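Local atomic coordinates of agrin (Gallus gallus, PDB entry 1PZ7), a protein that probably directs the clustering of acetylcholine receptors at the developing neuromuscular junction, with an activity modulated by alternative splicing and calcium binding. Residues Gln88-Leu93 with Lys166-Gly171; Asn109-Ile114 with Cys175-Ile180; Asn50-Ser55 with Leu64-Gly69. One frame throughout, in Å; residues are numbered along the deposited sequence.

Interaction 1: residues Gln88-Leu93 with Lys166-Gly171; sequences QMMYDL and KAYSTG. With CA (calcium ion), chain C.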
loop_
_atom_site.group_PDB
_atom_site.type_symbol
_atom_site.label_atom_id
_atom_site.label_comp_id
_atom_site.label_asym_id
_atom_site.label_seq_id
_atom_site.Cartn_x
_atom_site.Cartn_y
_atom_site.Cartn_z
ATOM N N GLN A 88 6.923 -2.683 -5.989
ATOM C CA GLN A 88 6.025 -3.310 -6.928
ATOM C C GLN A 88 4.612 -3.269 -6.387
ATOM O O GLN A 88 4.391 -3.241 -5.173
ATOM C CB GLN A 88 6.454 -4.735 -7.257
ATOM C CG GLN A 88 6.351 -5.725 -6.125
ATOM C CD GLN A 88 6.705 -7.129 -6.578
ATOM O OE1 GLN A 88 6.018 -8.095 -6.234
ATOM N NE2 GLN A 88 7.766 -7.245 -7.362
ATOM N N MET A 89 3.662 -3.233 -7.305
ATOM C CA MET A 89 2.257 -3.277 -6.968
ATOM C C MET A 89 1.736 -4.629 -7.406
ATOM O O MET A 89 2.120 -5.149 -8.455
ATOM C CB MET A 89 1.496 -2.165 -7.670
ATOM C CG MET A 89 0.018 -2.186 -7.370
ATOM S SD MET A 89 -0.849 -0.693 -7.855
ATOM C CE MET A 89 -0.559 -0.694 -9.602
ATOM N N MET A 90 0.865 -5.200 -6.591
ATOM C CA MET A 90 0.279 -6.488 -6.872
ATOM C C MET A 90 -1.184 -6.426 -6.490
ATOM O O MET A 90 -1.527 -5.858 -5.463
ATOM C CB MET A 90 1.002 -7.548 -6.044
ATOM C CG MET A 90 0.544 -8.949 -6.243
ATOM S SD MET A 90 1.726 -10.066 -5.448
ATOM C CE MET A 90 1.428 -11.512 -6.383
ATOM N N TYR A 91 -2.049 -6.966 -7.335
ATOM C CA TYR A 91 -3.455 -7.079 -6.984
ATOM C C TYR A 91 -4.078 -8.314 -7.601
ATOM O O TYR A 91 -3.669 -8.778 -8.666
ATOM C CB TYR A 91 -4.263 -5.818 -7.329
ATOM C CG TYR A 91 -4.141 -5.295 -8.744
ATOM C CD1 TYR A 91 -5.013 -5.712 -9.751
ATOM C CD2 TYR A 91 -3.177 -4.352 -9.066
ATOM C CE1 TYR A 91 -4.910 -5.210 -11.044
ATOM C CE2 TYR A 91 -3.061 -3.852 -10.349
ATOM C CZ TYR A 91 -3.926 -4.279 -11.333
ATOM O OH TYR A 91 -3.782 -3.755 -12.600
ATOM N N ASP A 92 -5.043 -8.862 -6.880
ATOM C CA ASP A 92 -5.830 -10.001 -7.318
ATOM C C ASP A 92 -7.261 -9.586 -7.047
ATOM O O ASP A 92 -7.611 -9.278 -5.909
ATOM C CB ASP A 92 -5.466 -11.266 -6.535
ATOM C CG ASP A 92 -6.125 -12.518 -7.098
ATOM O OD1 ASP A 92 -5.671 -13.640 -6.769
ATOM O OD2 ASP A 92 -7.101 -12.467 -7.866
ATOM N N LEU A 93 -8.061 -9.529 -8.103
ATOM C CA LEU A 93 -9.450 -9.091 -8.031
ATOM C C LEU A 93 -10.405 -10.278 -8.109
ATOM O O LEU A 93 -11.624 -10.098 -8.109
ATOM C CB LEU A 93 -9.746 -8.142 -9.198
ATOM C CG LEU A 93 -8.783 -6.971 -9.397
ATOM C CD1 LEU A 93 -9.190 -6.147 -10.610
ATOM C CD2 LEU A 93 -8.742 -6.087 -8.164
ATOM N N LYS A 166 8.535 -13.149 0.252
ATOM C CA LYS A 166 8.764 -12.886 1.671
ATOM C C LYS A 166 8.567 -11.429 2.066
ATOM O O LYS A 166 8.209 -11.137 3.203
ATOM C CB LYS A 166 10.163 -13.356 2.082
ATOM C CG LYS A 166 10.208 -14.783 2.565
ATOM C CD LYS A 166 9.403 -14.957 3.844
ATOM C CE LYS A 166 9.411 -16.386 4.324
ATOM N NZ LYS A 166 8.557 -16.559 5.534
ATOM N N ALA A 167 8.796 -10.517 1.132
ATOM C CA ALA A 167 8.647 -9.091 1.418
ATOM C C ALA A 167 7.274 -8.756 1.986
ATOM O O ALA A 167 7.135 -7.858 2.820
ATOM C CB ALA A 167 8.890 -8.282 0.154
ATOM N N TYR A 168 6.252 -9.474 1.540
ATOM C CA TYR A 168 4.889 -9.199 1.986
ATOM C C TYR A 168 4.643 -9.567 3.458
ATOM O O TYR A 168 3.671 -9.094 4.054
ATOM C CB TYR A 168 3.889 -9.878 1.050
ATOM C CG TYR A 168 3.917 -9.244 -0.317
ATOM C CD1 TYR A 168 4.847 -9.645 -1.269
ATOM C CD2 TYR A 168 3.052 -8.213 -0.642
ATOM C CE1 TYR A 168 4.893 -9.050 -2.512
ATOM C CE2 TYR A 168 3.089 -7.612 -1.878
ATOM C CZ TYR A 168 4.014 -8.032 -2.818
ATOM O OH TYR A 168 4.056 -7.428 -4.050
ATOM N N SER A 169 5.530 -10.370 4.044
ATOM C CA SER A 169 5.425 -10.745 5.457
ATOM C C SER A 169 6.474 -10.012 6.279
ATOM O O SER A 169 6.682 -10.308 7.455
ATOM C CB SER A 169 5.622 -12.252 5.632
ATOM O OG SER A 169 4.699 -12.983 4.846
ATOM N N THR A 170 7.139 -9.056 5.643
ATOM C CA THR A 170 8.212 -8.306 6.261
ATOM C C THR A 170 7.756 -6.893 6.579
ATOM O O THR A 170 7.344 -6.161 5.695
ATOM C CB THR A 170 9.404 -8.248 5.295
ATOM O OG1 THR A 170 9.814 -9.581 4.950
ATOM C CG2 THR A 170 10.620 -7.619 5.961
ATOM N N GLY A 171 7.836 -6.505 7.844
ATOM C CA GLY A 171 7.456 -5.163 8.236
ATOM C C GLY A 171 8.368 -4.130 7.606
ATOM O O GLY A 171 9.575 -4.327 7.525
HETATM CA CA CA C . -13.268 -8.873 -7.040
HETATM O O HOH W 1 2.954 -5.129 -3.978
HETATM O O HOH W 2 -13.325 -11.438 -5.938
HETATM O O HOH W 3 -15.032 -9.247 -8.618
#

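Interaction 2: residues Asn109-Ile114 with Cys175-Ile180; sequences NHWTHI and CIRDVI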
loop_
_atom_site.group_PDB
_atom_site.type_symbol
_atom_site.label_atom_id
_atom_site.label_comp_id
_atom_site.label_asym_id
_atom_site.label_seq_id
_atom_site.Cartn_x
_atom_site.Cartn_y
_atom_site.Cartn_z
ATOM N N ASN A 109 17.639 5.734 0.828
ATOM C CA ASN A 109 17.473 6.540 2.030
ATOM C C ASN A 109 17.209 8.009 1.703
ATOM O O ASN A 109 17.569 8.899 2.465
ATOM C CB ASN A 109 18.664 6.399 2.981
ATOM C CG ASN A 109 18.266 6.592 4.429
ATOM O OD1 ASN A 109 17.123 6.329 4.805
ATOM N ND2 ASN A 109 19.202 7.054 5.248
ATOM N N HIS A 110 16.585 8.249 0.553
ATOM C CA HIS A 110 16.173 9.584 0.151
ATOM C C HIS A 110 14.671 9.537 -0.069
ATOM O O HIS A 110 14.142 8.529 -0.531
ATOM C CB HIS A 110 16.866 10.017 -1.141
ATOM C CG HIS A 110 18.358 10.050 -1.051
ATOM N ND1 HIS A 110 19.169 10.012 -2.164
ATOM C CD2 HIS A 110 19.189 10.107 0.017
ATOM C CE1 HIS A 110 20.435 10.054 -1.787
ATOM N NE2 HIS A 110 20.475 10.111 -0.469
ATOM N N TRP A 111 13.984 10.620 0.267
ATOM C CA TRP A 111 12.549 10.687 0.065
ATOM C C TRP A 111 12.224 10.464 -1.407
ATOM O O TRP A 111 12.751 11.154 -2.289
ATOM C CB TRP A 111 12.008 12.032 0.540
ATOM C CG TRP A 111 11.908 12.112 2.026
ATOM C CD1 TRP A 111 12.698 12.840 2.867
ATOM C CD2 TRP A 111 10.964 11.428 2.859
ATOM N NE1 TRP A 111 12.305 12.653 4.169
ATOM C CE2 TRP A 111 11.239 11.791 4.192
ATOM C CE3 TRP A 111 9.904 10.546 2.615
ATOM C CZ2 TRP A 111 10.498 11.305 5.268
ATOM C CZ3 TRP A 111 9.176 10.063 3.687
ATOM C CH2 TRP A 111 9.471 10.448 4.993
ATOM N N THR A 112 11.350 9.498 -1.656
ATOM C CA THR A 112 10.992 9.089 -3.002
ATOM C C THR A 112 9.483 9.006 -3.132
ATOM O O THR A 112 8.810 8.397 -2.291
ATOM C CB THR A 112 11.603 7.715 -3.300
ATOM O OG1 THR A 112 13.022 7.758 -3.086
ATOM C CG2 THR A 112 11.452 7.352 -4.771
ATOM N N HIS A 113 8.959 9.602 -4.197
ATOM C CA HIS A 113 7.528 9.623 -4.439
ATOM C C HIS A 113 7.071 8.351 -5.140
ATOM O O HIS A 113 7.776 7.814 -5.991
ATOM C CB HIS A 113 7.171 10.843 -5.290
ATOM C CG HIS A 113 5.704 11.131 -5.357
ATOM N ND1 HIS A 113 4.971 11.526 -4.258
ATOM C CD2 HIS A 113 4.834 11.091 -6.394
ATOM C CE1 HIS A 113 3.712 11.713 -4.614
ATOM N NE2 HIS A 113 3.603 11.462 -5.905
ATOM N N ILE A 114 5.887 7.876 -4.763
ATOM C CA ILE A 114 5.272 6.706 -5.374
ATOM C C ILE A 114 3.851 7.071 -5.772
ATOM O O ILE A 114 3.102 7.610 -4.967
ATOM C CB ILE A 114 5.228 5.515 -4.392
ATOM C CG1 ILE A 114 6.638 5.112 -3.959
ATOM C CG2 ILE A 114 4.501 4.332 -5.028
ATOM C CD1 ILE A 114 6.664 4.128 -2.822
ATOM N N CYS A 175 10.588 5.512 6.711
ATOM C CA CYS A 175 9.647 6.572 7.019
ATOM C C CYS A 175 8.656 6.780 5.900
ATOM O O CYS A 175 8.967 6.533 4.733
ATOM C CB CYS A 175 10.392 7.872 7.254
ATOM S SG CYS A 175 11.540 7.805 8.635
ATOM N N ILE A 176 7.461 7.238 6.269
ATOM C CA ILE A 176 6.408 7.519 5.302
ATOM C C ILE A 176 5.782 8.871 5.603
ATOM O O ILE A 176 5.630 9.253 6.760
ATOM C CB ILE A 176 5.321 6.427 5.352
ATOM C CG1 ILE A 176 5.950 5.053 5.093
ATOM C CG2 ILE A 176 4.221 6.730 4.336
ATOM C CD1 ILE A 176 4.984 3.907 5.179
ATOM N N ARG A 177 5.417 9.595 4.552
ATOM C CA ARG A 177 4.727 10.868 4.702
ATOM C C ARG A 177 3.809 11.106 3.514
ATOM O O ARG A 177 3.946 10.474 2.466
ATOM C CB ARG A 177 5.729 12.020 4.814
ATOM C CG ARG A 177 6.398 12.392 3.502
ATOM C CD ARG A 177 7.573 13.349 3.651
ATOM N NE ARG A 177 8.120 13.719 2.346
ATOM C CZ ARG A 177 9.233 14.416 2.162
ATOM N NH1 ARG A 177 9.638 14.695 0.931
ATOM N NH2 ARG A 177 9.943 14.838 3.200
ATOM N N ASP A 178 2.865 12.019 3.706
ATOM C CA ASP A 178 1.967 12.479 2.646
ATOM C C ASP A 178 1.290 11.354 1.876
ATOM O O ASP A 178 1.414 11.236 0.649
ATOM C CB ASP A 178 2.735 13.395 1.695
ATOM C CG ASP A 178 3.172 14.676 2.366
ATOM O OD1 ASP A 178 4.153 15.296 1.907
ATOM O OD2 ASP A 178 2.576 15.147 3.359
ATOM N N VAL A 179 0.561 10.526 2.613
ATOM C CA VAL A 179 -0.157 9.409 2.026
ATOM C C VAL A 179 -1.540 9.864 1.568
ATOM O O VAL A 179 -2.333 10.373 2.364
ATOM C CB VAL A 179 -0.296 8.239 3.019
ATOM C CG1 VAL A 179 -1.012 7.064 2.375
ATOM C CG2 VAL A 179 1.073 7.806 3.530
ATOM N N ILE A 180 -1.808 9.697 0.275
ATOM C CA ILE A 180 -3.089 10.065 -0.309
ATOM C C ILE A 180 -3.745 8.802 -0.837
ATOM O O ILE A 180 -3.197 8.126 -1.709
ATOM C CB ILE A 180 -2.913 11.072 -1.462
ATOM C CG1 ILE A 180 -1.911 12.177 -1.096
ATOM C CG2 ILE A 180 -4.270 11.650 -1.876
ATOM C CD1 ILE A 180 -2.298 13.031 0.074
#

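Interaction 3: residues Asn50-Ser55 with Leu64-Gly69; sequences NHFELS and LILWSG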
loop_
_atom_site.group_PDB
_atom_site.type_symbol
_atom_site.label_atom_id
_atom_site.label_comp_id
_atom_site.label_asym_id
_atom_site.label_seq_id
_atom_site.Cartn_x
_atom_site.Cartn_y
_atom_site.Cartn_z
ATOM N N ASN A 50 -8.526 2.132 -7.487
ATOM C CA ASN A 50 -7.732 2.440 -6.303
ATOM C C ASN A 50 -6.690 3.447 -6.725
ATOM O O ASN A 50 -6.132 3.335 -7.815
ATOM C CB ASN A 50 -6.995 1.215 -5.764
ATOM C CG ASN A 50 -7.918 0.175 -5.179
ATOM O OD1 ASN A 50 -8.354 0.279 -4.028
ATOM N ND2 ASN A 50 -8.202 -0.851 -5.953
ATOM N N HIS A 51 -6.417 4.424 -5.871
ATOM C CA HIS A 51 -5.382 5.403 -6.151
ATOM C C HIS A 51 -4.571 5.611 -4.883
ATOM O O HIS A 51 -5.130 5.877 -3.821
ATOM C CB HIS A 51 -5.980 6.726 -6.628
ATOM C CG HIS A 51 -6.470 6.690 -8.042
ATOM N ND1 HIS A 51 -7.639 6.059 -8.410
ATOM C CD2 HIS A 51 -5.951 7.212 -9.179
ATOM C CE1 HIS A 51 -7.820 6.194 -9.711
ATOM N NE2 HIS A 51 -6.810 6.890 -10.203
ATOM N N PHE A 52 -3.255 5.463 -5.005
ATOM C CA PHE A 52 -2.341 5.650 -3.889
ATOM C C PHE A 52 -1.210 6.579 -4.284
ATOM O O PHE A 52 -0.647 6.462 -5.371
ATOM C CB PHE A 52 -1.711 4.315 -3.477
ATOM C CG PHE A 52 -2.703 3.250 -3.132
ATOM C CD1 PHE A 52 -3.425 3.314 -1.953
ATOM C CD2 PHE A 52 -2.900 2.173 -3.976
ATOM C CE1 PHE A 52 -4.339 2.333 -1.629
ATOM C CE2 PHE A 52 -3.806 1.186 -3.651
ATOM C CZ PHE A 52 -4.525 1.268 -2.478
ATOM N N GLU A 53 -0.874 7.495 -3.388
ATOM C CA GLU A 53 0.270 8.368 -3.561
ATOM C C GLU A 53 0.901 8.484 -2.200
ATOM O O GLU A 53 0.196 8.559 -1.192
ATOM C CB GLU A 53 -0.141 9.751 -4.037
ATOM C CG GLU A 53 -0.423 9.862 -5.517
ATOM C CD GLU A 53 -0.330 11.298 -6.001
ATOM O OE1 GLU A 53 0.760 11.908 -5.895
ATOM O OE2 GLU A 53 -1.354 11.824 -6.474
ATOM N N LEU A 54 2.226 8.486 -2.158
ATOM C CA LEU A 54 2.928 8.627 -0.893
ATOM C C LEU A 54 4.397 8.869 -1.150
ATOM O O LEU A 54 4.877 8.687 -2.261
ATOM C CB LEU A 54 2.753 7.377 -0.018
ATOM C CG LEU A 54 3.390 6.063 -0.487
ATOM C CD1 LEU A 54 3.544 5.084 0.675
ATOM C CD2 LEU A 54 2.593 5.421 -1.609
ATOM N N SER A 55 5.103 9.300 -0.117
ATOM C CA SER A 55 6.539 9.441 -0.209
ATOM C C SER A 55 7.136 8.591 0.891
ATOM O O SER A 55 6.605 8.549 1.998
ATOM C CB SER A 55 6.958 10.897 -0.066
ATOM O OG SER A 55 6.738 11.578 -1.293
ATOM N N LEU A 64 6.729 -4.691 3.313
ATOM C CA LEU A 64 5.365 -4.367 2.930
ATOM C C LEU A 64 5.091 -2.896 3.226
ATOM O O LEU A 64 5.220 -2.447 4.363
ATOM C CB LEU A 64 4.382 -5.259 3.685
ATOM C CG LEU A 64 2.898 -5.038 3.388
ATOM C CD1 LEU A 64 2.589 -5.259 1.908
ATOM C CD2 LEU A 64 2.073 -5.971 4.234
ATOM N N ILE A 65 4.724 -2.149 2.194
ATOM C CA ILE A 65 4.420 -0.731 2.350
ATOM C C ILE A 65 2.953 -0.518 2.696
ATOM O O ILE A 65 2.623 0.170 3.659
ATOM C CB ILE A 65 4.759 0.058 1.065
ATOM C CG1 ILE A 65 6.257 -0.034 0.759
ATOM C CG2 ILE A 65 4.320 1.519 1.212
ATOM C CD1 ILE A 65 6.630 0.421 -0.642
ATOM N N LEU A 66 2.075 -1.124 1.909
ATOM C CA LEU A 66 0.655 -0.893 2.062
ATOM C C LEU A 66 -0.116 -2.119 1.593
ATOM O O LEU A 66 0.265 -2.764 0.616
ATOM C CB LEU A 66 0.303 0.367 1.258
ATOM C CG LEU A 66 -1.110 0.803 0.910
ATOM C CD1 LEU A 66 -1.056 2.275 0.536
ATOM C CD2 LEU A 66 -1.676 -0.011 -0.235
ATOM N N TRP A 67 -1.188 -2.449 2.303
ATOM C CA TRP A 67 -2.066 -3.550 1.925
ATOM C C TRP A 67 -3.498 -3.065 2.067
ATOM O O TRP A 67 -3.912 -2.660 3.145
ATOM C CB TRP A 67 -1.847 -4.781 2.806
ATOM C CG TRP A 67 -2.660 -5.990 2.380
ATOM C CD1 TRP A 67 -4.003 -6.197 2.559
ATOM C CD2 TRP A 67 -2.170 -7.149 1.701
ATOM N NE1 TRP A 67 -4.369 -7.413 2.033
ATOM C CE2 TRP A 67 -3.262 -8.018 1.503
ATOM C CE3 TRP A 67 -0.912 -7.545 1.240
ATOM C CZ2 TRP A 67 -3.131 -9.247 0.863
ATOM C CZ3 TRP A 67 -0.785 -8.767 0.609
ATOM C CH2 TRP A 67 -1.887 -9.604 0.431
ATOM N N SER A 68 -4.237 -3.083 0.967
ATOM C CA SER A 68 -5.637 -2.689 0.975
ATOM C C SER A 68 -6.470 -3.922 0.659
ATOM O O SER A 68 -6.322 -4.525 -0.403
ATOM C CB SER A 68 -5.888 -1.587 -0.052
ATOM O OG SER A 68 -7.268 -1.267 -0.128
ATOM N N GLY A 69 -7.332 -4.308 1.590
ATOM C CA GLY A 69 -8.188 -5.465 1.410
ATOM C C GLY A 69 -8.623 -5.998 2.756
ATOM O O GLY A 69 -8.074 -5.597 3.783
#

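Interaction 1: residues Gln88-Leu93 with Lys166-Gly171
On the outer side of the sheet that holds strands 63-68, 77-83 and 86-92 in this laminin G-type beta sandwich, Tyr168 reaches from a short 3-10 turn down to strand 86-92, where it meets Gln88 and Met90. These two residues share one face of the strand; Met89 and Tyr91, between and beyond them, turn to the other face and pack against strand 112-119 of the second sheet. Tyr168 has CG beside its backbone N (chi1 -67°), which points the phenol hydroxyl at the side chains of the strand. Its OH comes 3.5 Å from Gln88 CG and 3.6 Å from Met90 CB, so that it settles between the two side chains. Met90, with CG anti to its backbone N (chi1 -178°) and an extended chain, brings its sulfur to the hydroxyl end of the ring: SD is 4.7 Å from the centroid of the Tyr168 ring and 36° off the normal, an oblique Met-aromatic contact. The turn that presents the tyrosine is closed on Lys166 O, which accepts Ser169 N at 2.9 Å and Thr170 OG1 at 2.8 Å from opposite faces of its carbonyl plane. Just past the end of the strand, Leu93 O binds the calcium ion at 2.3 Å, a site completed by Asp76, Gln143, Asp145 and waters.

One water joins the segments, side chain to backbone: it accepts from Tyr168 OH at 2.6 Å and donates to Gln88 O at 2.7 Å. The buried phenol thus has a defined donor direction, and the relay ties turn to strand.

Interaction 2: residues Asn109-Ile114 with Cys175-Ile180
Arg177 holds CG between its backbone N and carbonyl carbon (chi1 74°) and then runs extended to NE, a course that carries it across the indole of Trp111, whose own CG lies beside its backbone N. The result is a cation-pi stack on the sheet that holds strand 45-58 in the laminin G-type sandwich. Strands 112-119 and 175-181 both pair with strand 45-58, and the two side chains meet above that shared neighbour, with Trp111 also touching Lys57.

The guanidinium lies flat on the indole, planes 9° apart. Arg177 CZ is 3.6 Å from the centroid of the five-membered ring of Trp111 and 16° off its normal, so the positive charge sits over the pyrrole part of the indole, where pi density would favour it. Farther back along the chain, Arg177 CD is 3.6 Å from the centroid of the six-membered ring, a CH-pi contact over the same face. Both rings of the indole are therefore used, one by the cation and the other by the aliphatic stem. Arg177 NH2 is 3.4 Å from Trp111 NE1, but both are donors and no hydrogen bond forms between them; the attraction is through the face. Arg177 NH1 lies 3.6 Å from Trp111 CB, at the base of the side chain.

Just past the tryptophan, Thr112 OG1 donates to His110 O at 2.9 Å, from above the carbonyl plane, where the loop leads into strand 112-119. The six-membered end of the indole meets Cys175, whose sulfur is bonded to Cys201: Trp111 CH2 is 3.5 Å from Cys175 CB.

Interaction 3: residues Asn50-Ser55 with Leu64-Gly69
Phe52 and Leu54 face Leu66 and Ile65 across the interior of the beta sandwich, where strand 45-58 of one sheet lies opposite strand 63-68 of the other. The short strand segments run nearly antiparallel, at 157°, with their axes 10.2 Å apart. No hydrogen bond passes between them; side chains fill the interval.

The aromatic part of the contact is a CH-pi interaction. Leu66 has CG anti to its backbone N (chi1 167°), which projects both of its methyls at the phenyl group. CD2 stands over one face of the Phe52 ring, 3.9 Å from the centroid and 17° off the normal, displaced somewhat toward the rim. The other methyl, Leu66 CD1, reaches past the rim and meets Phe52 CD1 at 3.6 Å.

Aliphatic packing follows farther along. Leu54 CD1 meets Ile65 CG2 at 3.7 Å, the two side chains crossing at a slant. That Ile65 and its neighbour Leu66 can both turn toward strand 45-58 is due to a classic beta bulge, in which the pair faces Leu80 of strand 77-83. Beyond the bulge normal alternation resumes: Trp67 turns to the outside of its sheet and stacks on Tyr77, while Ser68 points inward again.

Two polar residues, Asn50 and Ser68, also point inward and are buried; Glu53, on the outer face of strand 45-58, hydrogen-bonds His113. Toward one end the side chain of Asn50 lies about 10 Å from the calcium ion. Ser68 offers the ring its carbon rather than its hydroxyl: CB is 4.0 Å from Phe52 CZ.

In the fold
Interaction 3 lies near the centre of the chain and joins the two sheets of the sandwich; interaction 1 lies on the outer face of the sheet of strand 63-68, and interaction 2 on the sheet of strand 45-58, their centres about 10 and 11 Å from it and about 18 Å from each other. Along the chain interaction 3 closes first, after which the segments of interactions 1 and 2 alternate. Thr170 O probably accepts a hydrogen bond from Leu64 N. Probable bonds from Ile114 N to Leu54 O and from Ile180 N to Glu53 O place both strands of interaction 2 beside strand 45-58. Together they span the sandwich from the sheet whose strand 86-92 leads into the calcium site to the one carrying the Cys175 disulfide.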